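Local coordinates for protein pleckstrin homology domain-containing family M member 2 (Homo sapiens, PDB 3CXB) that binds the Salmonella effector SifA through its PH domain and probably connects it to kinesin, at residues Q34-D37 against P43-S46; R58-N61 against H67-Q70. One frame throughout, in Å; residues are numbered along the deposited sequence.

Both contacts close antiparallel hairpins of one PH domain, and they do so at the two outermost strands of its sheet, on opposite sides of the chain's centre. Their centres are about 19 Å apart and their nearest atoms about 10 Å, so they do not touch. Contact 1 ties strand 31-35 to strand 45-48 at the surface; contact 2 ties strand 54-59, which follows next in the chain, to strand 68-73 and is partly buried beside helix 86-100. In contact 1 a beta bulge lets one carbonyl take two amide protons, and aliphatic and proline groups pack around it. Contact 2 keeps regular pairing and adds a weak side-chain hydrogen bond.

Contact 1 (Q34-D37 against P43-S46); sequences QYPD and PLLS
Gln34 pairs with Leu45 across the antiparallel hairpin, and because Leu44 and Leu45 both face Gln34 the second strand enters through a classic beta bulge. Gln34 N donates to Leu45 O at 2.7 Å. Gln34 O in turn takes two amide protons. Leu44 N lies 2.6 Å from Gln34 O and nearly in line with its C=O. Leu45 N, 3.2 Å from Gln34 O, comes in more obliquely, a little tilted from the carbonyl plane. Gln34 carries its CG anti to the backbone N (chi1 166°) and then follows an extended course that brings OE1 to 3.5 Å from Leu45 CB, while CD passes CD2 of Leu44. This long, flexible chain suits a buried place: it lies against Tyr8, Cys23 and Leu79, its amide end meets Leu44 and Leu45, and NE2 has its hydrogen-bond partner outside the two segments. Leu44 also sets its CB 4.0 Å from CD of Pro36, two aliphatic groups where the strand gives way to a turn. Tyr35 leaves its strand away from the partner, but its ring swings back, with Pro43 N at the ring edge, near its plane, and CE1 3.8 Å from Pro43 CD. Pro43, lacking an N-H, meets the ring by van der Waals contact. Three backbone bonds, two of them sharing Gln34 O, thus hold this hairpin end, with apolar contacts of Tyr35 and Pro36 beside them.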
loop_
_atom_site.group_PDB
_atom_site.type_symbol
_atom_site.label_atom_id
_atom_site.label_comp_id
_atom_site.label_asym_id
_atom_site.label_seq_id
_atom_site.Cartn_x
_atom_site.Cartn_y
_atom_site.Cartn_z
ATOM N N GLN B 34 7.600 -2.114 1.783
ATOM C CA GLN B 34 7.329 -0.707 2.012
ATOM C C GLN B 34 8.424 -0.108 2.890
ATOM O O GLN B 34 8.731 -0.633 3.960
ATOM C CB GLN B 34 5.992 -0.523 2.708
ATOM C CG GLN B 34 5.841 0.881 3.263
ATOM C CD GLN B 34 4.585 1.059 4.077
ATOM O OE1 GLN B 34 4.223 0.189 4.855
ATOM N NE2 GLN B 34 3.928 2.194 3.920
ATOM N N TYR B 35 9.016 0.992 2.451
ATOM C CA TYR B 35 10.053 1.641 3.247
ATOM C C TYR B 35 9.548 3.051 3.528
ATOM O O TYR B 35 8.701 3.565 2.788
ATOM C CB TYR B 35 11.348 1.718 2.452
ATOM C CG TYR B 35 11.817 0.408 1.897
ATOM C CD1 TYR B 35 12.527 -0.494 2.689
ATOM C CD2 TYR B 35 11.520 0.043 0.588
ATOM C CE1 TYR B 35 12.927 -1.731 2.189
ATOM C CE2 TYR B 35 11.915 -1.199 0.076
ATOM C CZ TYR B 35 12.615 -2.078 0.885
ATOM O OH TYR B 35 12.985 -3.310 0.416
ATOM N N PRO B 36 10.048 3.702 4.599
ATOM C CA PRO B 36 9.594 5.068 4.909
ATOM C C PRO B 36 10.082 6.089 3.882
ATOM O O PRO B 36 9.509 7.171 3.740
ATOM C CB PRO B 36 10.157 5.313 6.306
ATOM C CG PRO B 36 11.396 4.495 6.303
ATOM C CD PRO B 36 10.966 3.209 5.641
ATOM N N ASP B 37 11.139 5.727 3.169
ATOM C CA ASP B 37 11.711 6.575 2.138
ATOM C C ASP B 37 12.468 5.675 1.169
ATOM O O ASP B 37 12.431 4.454 1.297
ATOM C CB ASP B 37 12.650 7.634 2.743
ATOM C CG ASP B 37 13.749 7.033 3.608
ATOM O OD1 ASP B 37 13.426 6.502 4.693
ATOM O OD2 ASP B 37 14.933 7.095 3.209
ATOM N N PRO B 43 12.903 -2.376 5.678
ATOM C CA PRO B 43 11.459 -2.514 5.498
ATOM C C PRO B 43 10.581 -2.085 6.653
ATOM O O PRO B 43 10.732 -2.536 7.786
ATOM C CB PRO B 43 11.291 -3.992 5.138
ATOM C CG PRO B 43 12.480 -4.636 5.750
ATOM C CD PRO B 43 13.568 -3.661 5.412
ATOM N N LEU B 44 9.665 -1.185 6.348
ATOM C CA LEU B 44 8.726 -0.708 7.336
ATOM C C LEU B 44 7.659 -1.815 7.412
ATOM O O LEU B 44 7.101 -2.108 8.477
ATOM C CB LEU B 44 8.133 0.616 6.847
ATOM C CG LEU B 44 7.327 1.498 7.792
ATOM C CD1 LEU B 44 8.160 1.884 8.988
ATOM C CD2 LEU B 44 6.887 2.733 7.044
ATOM N N LEU B 45 7.420 -2.444 6.259
ATOM C CA LEU B 45 6.458 -3.527 6.119
ATOM C C LEU B 45 6.742 -4.373 4.898
ATOM O O LEU B 45 7.096 -3.868 3.839
ATOM C CB LEU B 45 5.042 -2.991 6.001
ATOM C CG LEU B 45 4.023 -4.011 5.472
ATOM C CD1 LEU B 45 3.852 -5.122 6.474
ATOM C CD2 LEU B 45 2.684 -3.333 5.224
ATOM N N SER B 46 6.554 -5.671 5.044
ATOM C CA SER B 46 6.787 -6.594 3.961
ATOM C C SER B 46 5.620 -7.573 3.911
ATOM O O SER B 46 5.325 -8.229 4.905
ATOM C CB SER B 46 8.095 -7.330 4.217
ATOM O OG SER B 46 8.264 -8.404 3.311
#

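Contact 2 (R58-N61 against H67-Q70); sequences RRAN and HAFQ
Arg58 and Gln70 face each other as a hydrogen-bonded pair in the antiparallel hairpin of strands 54-59 and 68-73, part of the PH-domain sheet. Arg58 N donates to Gln70 O at 3.2 Å, and Gln70 N returns a bond to Arg58 O at 3.0 Å. One residue on, Arg59 and Phe69 form a non-hydrogen-bonded pair on the other face: Phe69 reaches Met89 and Leu96 of helix 86-100, and Arg59 makes a salt bridge with Glu86. Ala60 donates its N to Ala68 O at 2.8 Å. Its methyl lies beside that oxygen and meets the Ala68 methyl at van der Waals distance, a small group suiting a place also lined by Glu80 and Arg65. Arg58, exposed on the outermost strand, lays its aliphatic part along Gln70, both side chains pointing the same way. From CB it turns CG between its own backbone N and carbonyl carbon (chi1 64°), and from CG outward Gln70 OE1 is the common partner. CG lies 3.4 Å from Gln70 OE1 and CD 3.2 Å from it. The chain bends there, and NE gives Gln70 OE1 a weak, bent bond of 2.8 Å; CZ and NH2 pass farther from that oxygen, the guanidinium and amide planes 70° apart.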
loop_
_atom_site.group_PDB
_atom_site.type_symbol
_atom_site.label_atom_id
_atom_site.label_comp_id
_atom_site.label_asym_id
_atom_site.label_seq_id
_atom_site.Cartn_x
_atom_site.Cartn_y
_atom_site.Cartn_z
ATOM N N ARG B 58 -8.462 -3.318 -2.702
ATOM C CA ARG B 58 -9.634 -2.654 -3.236
ATOM C C ARG B 58 -9.433 -1.140 -3.254
ATOM O O ARG B 58 -8.572 -0.611 -2.567
ATOM C CB ARG B 58 -10.867 -3.015 -2.402
ATOM C CG ARG B 58 -10.813 -2.537 -0.965
ATOM C CD ARG B 58 -11.981 -3.085 -0.158
ATOM N NE ARG B 58 -12.647 -2.042 0.620
ATOM C CZ ARG B 58 -13.607 -1.248 0.154
ATOM N NH1 ARG B 58 -14.037 -1.363 -1.101
ATOM N NH2 ARG B 58 -14.149 -0.342 0.954
ATOM N N ARG B 59 -10.212 -0.446 -4.065
ATOM C CA ARG B 59 -10.135 0.998 -4.096
ATOM C C ARG B 59 -10.868 1.404 -2.821
ATOM O O ARG B 59 -11.848 0.762 -2.440
ATOM C CB ARG B 59 -10.856 1.541 -5.333
ATOM C CG ARG B 59 -10.015 1.581 -6.609
ATOM C CD ARG B 59 -10.935 1.542 -7.806
ATOM N NE ARG B 59 -10.657 2.569 -8.805
ATOM C CZ ARG B 59 -10.060 2.337 -9.964
ATOM N NH1 ARG B 59 -9.850 3.330 -10.819
ATOM N NH2 ARG B 59 -9.669 1.106 -10.267
ATOM N N ALA B 60 -10.401 2.453 -2.155
ATOM C CA ALA B 60 -11.029 2.886 -0.916
ATOM C C ALA B 60 -12.026 4.017 -1.095
ATOM O O ALA B 60 -12.186 4.561 -2.185
ATOM C CB ALA B 60 -9.965 3.297 0.082
ATOM N N ASN B 61 -12.696 4.354 0.000
ATOM C CA ASN B 61 -13.684 5.421 0.035
ATOM C C ASN B 61 -13.003 6.786 -0.075
ATOM O O ASN B 61 -11.779 6.864 -0.124
ATOM C CB ASN B 61 -14.479 5.309 1.334
ATOM C CG ASN B 61 -13.642 4.753 2.478
ATOM O OD1 ASN B 61 -13.089 5.503 3.284
ATOM N ND2 ASN B 61 -13.531 3.426 2.539
ATOM N N HIS B 67 -7.426 9.179 -4.879
ATOM C CA HIS B 67 -6.621 8.052 -5.346
ATOM C C HIS B 67 -6.196 7.092 -4.229
ATOM O O HIS B 67 -5.071 6.586 -4.240
ATOM C CB HIS B 67 -5.371 8.577 -6.059
ATOM C CG HIS B 67 -5.615 9.803 -6.881
ATOM N ND1 HIS B 67 -6.415 9.802 -8.003
ATOM C CD2 HIS B 67 -5.173 11.074 -6.733
ATOM C CE1 HIS B 67 -6.457 11.022 -8.511
ATOM N NE2 HIS B 67 -5.712 11.813 -7.758
ATOM N N ALA B 68 -7.086 6.828 -3.278
ATOM C CA ALA B 68 -6.760 5.935 -2.171
ATOM C C ALA B 68 -7.205 4.486 -2.353
ATOM O O ALA B 68 -8.285 4.213 -2.863
ATOM C CB ALA B 68 -7.345 6.479 -0.894
ATOM N N PHE B 69 -6.357 3.561 -1.916
ATOM C CA PHE B 69 -6.643 2.131 -2.001
ATOM C C PHE B 69 -6.013 1.393 -0.822
ATOM O O PHE B 69 -5.131 1.920 -0.146
ATOM C CB PHE B 69 -6.114 1.566 -3.313
ATOM C CG PHE B 69 -4.628 1.761 -3.507
ATOM C CD1 PHE B 69 -3.730 0.738 -3.200
ATOM C CD2 PHE B 69 -4.138 2.954 -4.032
ATOM C CE1 PHE B 69 -2.368 0.898 -3.419
ATOM C CE2 PHE B 69 -2.771 3.131 -4.257
ATOM C CZ PHE B 69 -1.881 2.105 -3.954
ATOM N N GLN B 70 -6.449 0.165 -0.581
ATOM C CA GLN B 70 -5.921 -0.572 0.547
ATOM C C GLN B 70 -5.517 -2.009 0.248
ATOM O O GLN B 70 -6.020 -2.640 -0.682
ATOM C CB GLN B 70 -6.941 -0.535 1.669
ATOM C CG GLN B 70 -8.282 -1.078 1.242
ATOM C CD GLN B 70 -9.408 -0.806 2.235
ATOM O OE1 GLN B 70 -10.439 -1.478 2.202
ATOM N NE2 GLN B 70 -9.226 0.192 3.106
#